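Side-chain contact in 3-oxosteroid 1-dehydrogenase (Sterolibacterium denitrificans, PDB 7P18), which probably catalyses the FAD-dependent 1,2-dehydrogenation of 3-oxosteroids, turning them into 3-oxo-Delta(1)-steroids while passing the electrons to an acceptor: residues L385-K390 / Y395-L400. Sequence-based numbering, arbitrary orientation.
Sequences LIFDGK and YPMGPL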
loop_
_atom_site.group_PDB
_atom_site.type_symbol
_atom_site.label_atom_id
_atom_site.label_comp_id
_atom_site.label_asym_id
_atom_site.label_seq_id
_atom_site.Cartn_x
_atom_site.Cartn_y
_atom_site.Cartn_z
ATOM N N LEU A 385 -20.508 -3.022 6.282
ATOM C CA LEU A 385 -20.813 -2.457 4.941
ATOM C C LEU A 385 -22.103 -3.104 4.441
ATOM O O LEU A 385 -22.162 -4.328 4.465
ATOM C CB LEU A 385 -19.640 -2.746 4.019
ATOM C CG LEU A 385 -19.857 -2.277 2.586
ATOM C CD1 LEU A 385 -19.609 -0.795 2.526
ATOM C CD2 LEU A 385 -18.960 -3.039 1.647
ATOM N N ILE A 386 -23.079 -2.283 4.066
ATOM C CA ILE A 386 -24.462 -2.705 3.670
ATOM C C ILE A 386 -24.726 -2.276 2.223
ATOM O O ILE A 386 -24.408 -1.125 1.863
ATOM C CB ILE A 386 -25.493 -2.079 4.616
ATOM C CG1 ILE A 386 -25.098 -2.224 6.092
ATOM C CG2 ILE A 386 -26.876 -2.652 4.305
ATOM C CD1 ILE A 386 -25.159 -3.643 6.619
ATOM N N PHE A 387 -25.246 -3.183 1.395
ATOM C CA PHE A 387 -25.715 -2.832 0.025
ATOM C C PHE A 387 -26.829 -3.805 -0.398
ATOM O O PHE A 387 -27.097 -4.795 0.347
ATOM C CB PHE A 387 -24.542 -2.840 -0.953
ATOM C CG PHE A 387 -23.706 -4.085 -1.005
ATOM C CD1 PHE A 387 -24.074 -5.166 -1.800
ATOM C CD2 PHE A 387 -22.527 -4.167 -0.275
ATOM C CE1 PHE A 387 -23.282 -6.299 -1.883
ATOM C CE2 PHE A 387 -21.745 -5.305 -0.355
ATOM C CZ PHE A 387 -22.126 -6.374 -1.142
ATOM N N ASP A 388 -27.478 -3.529 -1.537
ATOM C CA ASP A 388 -28.667 -4.303 -1.989
ATOM C C ASP A 388 -28.310 -5.186 -3.169
ATOM O O ASP A 388 -27.134 -5.257 -3.585
ATOM C CB ASP A 388 -29.861 -3.380 -2.253
ATOM C CG ASP A 388 -29.814 -2.592 -3.549
ATOM O OD1 ASP A 388 -28.841 -2.742 -4.289
ATOM O OD2 ASP A 388 -30.763 -1.805 -3.768
ATOM N N GLY A 389 -29.323 -5.855 -3.730
ATOM C CA GLY A 389 -29.090 -6.791 -4.846
ATOM C C GLY A 389 -28.674 -6.128 -6.144
ATOM O O GLY A 389 -28.042 -6.816 -6.959
ATOM N N LYS A 390 -29.023 -4.861 -6.367
ATOM C CA LYS A 390 -28.556 -4.162 -7.588
ATOM C C LYS A 390 -27.053 -3.869 -7.467
ATOM O O LYS A 390 -26.321 -4.086 -8.449
ATOM C CB LYS A 390 -29.344 -2.876 -7.828
ATOM C CG LYS A 390 -28.812 -2.096 -9.025
ATOM C CD LYS A 390 -29.592 -0.852 -9.336
ATOM C CE LYS A 390 -29.077 -0.149 -10.567
ATOM N NZ LYS A 390 -30.037 0.885 -11.008
ATOM N N TYR A 395 -21.406 -4.677 -9.104
ATOM C CA TYR A 395 -20.111 -4.144 -8.588
ATOM C C TYR A 395 -19.320 -5.198 -7.844
ATOM O O TYR A 395 -19.899 -6.077 -7.229
ATOM C CB TYR A 395 -20.372 -2.965 -7.659
ATOM C CG TYR A 395 -21.097 -1.806 -8.289
ATOM C CD1 TYR A 395 -20.687 -1.286 -9.508
ATOM C CD2 TYR A 395 -22.152 -1.201 -7.652
ATOM C CE1 TYR A 395 -21.323 -0.187 -10.071
ATOM C CE2 TYR A 395 -22.817 -0.123 -8.218
ATOM C CZ TYR A 395 -22.395 0.387 -9.430
ATOM O OH TYR A 395 -23.032 1.467 -9.967
ATOM N N PRO A 396 -17.973 -5.100 -7.862
ATOM C CA PRO A 396 -17.120 -5.950 -7.036
ATOM C C PRO A 396 -17.123 -5.369 -5.621
ATOM O O PRO A 396 -17.498 -4.219 -5.439
ATOM C CB PRO A 396 -15.753 -5.848 -7.709
ATOM C CG PRO A 396 -15.723 -4.475 -8.279
ATOM C CD PRO A 396 -17.176 -4.113 -8.605
ATOM N N MET A 397 -16.712 -6.180 -4.646
ATOM C CA MET A 397 -16.440 -5.703 -3.266
ATOM C C MET A 397 -15.420 -6.655 -2.629
ATOM O O MET A 397 -15.799 -7.735 -2.150
ATOM C CB MET A 397 -17.717 -5.614 -2.440
ATOM C CG MET A 397 -17.509 -4.901 -1.088
ATOM S SD MET A 397 -16.841 -3.228 -1.194
ATOM C CE MET A 397 -18.177 -2.346 -2.008
ATOM N N GLY A 398 -14.151 -6.272 -2.672
ATOM C CA GLY A 398 -13.027 -7.132 -2.280
ATOM C C GLY A 398 -13.093 -8.469 -2.984
ATOM O O GLY A 398 -13.111 -8.508 -4.219
ATOM N N PRO A 399 -13.195 -9.607 -2.251
ATOM C CA PRO A 399 -13.254 -10.905 -2.903
ATOM C C PRO A 399 -14.544 -11.153 -3.711
ATOM O O PRO A 399 -14.524 -12.040 -4.498
ATOM C CB PRO A 399 -13.170 -11.902 -1.736
ATOM C CG PRO A 399 -13.788 -11.132 -0.581
ATOM C CD PRO A 399 -13.315 -9.710 -0.777
ATOM N N LEU A 400 -15.609 -10.385 -3.514
ATOM C CA LEU A 400 -16.861 -10.573 -4.301
ATOM C C LEU A 400 -16.685 -9.909 -5.669
ATOM O O LEU A 400 -16.408 -8.713 -5.710
ATOM C CB LEU A 400 -18.062 -9.941 -3.612
ATOM C CG LEU A 400 -18.522 -10.584 -2.317
ATOM C CD1 LEU A 400 -19.840 -9.951 -1.897
ATOM C CD2 LEU A 400 -18.691 -12.081 -2.498
#
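Leu-385 and Met-397 meet tip to tip where strand 383-387, part of an antiparallel sheet, faces the type II' beta turn Met-397 to Leu-400; the short helix 389-394 links the two. Leu-385 CD2 lies 3.5 Å from Met-397 SD and 3.8 Å from Met-397 CE. Met-397, unbranched and flexible, suits this place: its chain bends at chi2 (57°) and chi3 (66°), folding CG, SD and CE around that one methyl. Two residues along the strand, the outer end of the Phe-387 ring meets side chains from both ends of the turn. Met-397 CG approaches obliquely, 4.3 Å from Phe-387 CE2, whereas Leu-400 CD1 lies at the ring edge by Phe-387 CZ. All four side chains are apolar, as befits a buried place; Phe-391 touches Phe-387 and Met-397, and Arg-392 touches Phe-387 and Leu-400. Gly-398, without a CB to run into Pro-399 CD, takes the positive phi of the turn (52°), its N hydrogen-bonded to Glu-340 OE2. Asp-388 N-caps the helix, its short carboxylate reaching Phe-391 N and, weakly, Lys-390 N through OD1. Two backbone bonds close the turn, Met-397 N to Leu-400 O at 2.8 Å and Leu-400 N to Met-397 O at 3.0 Å.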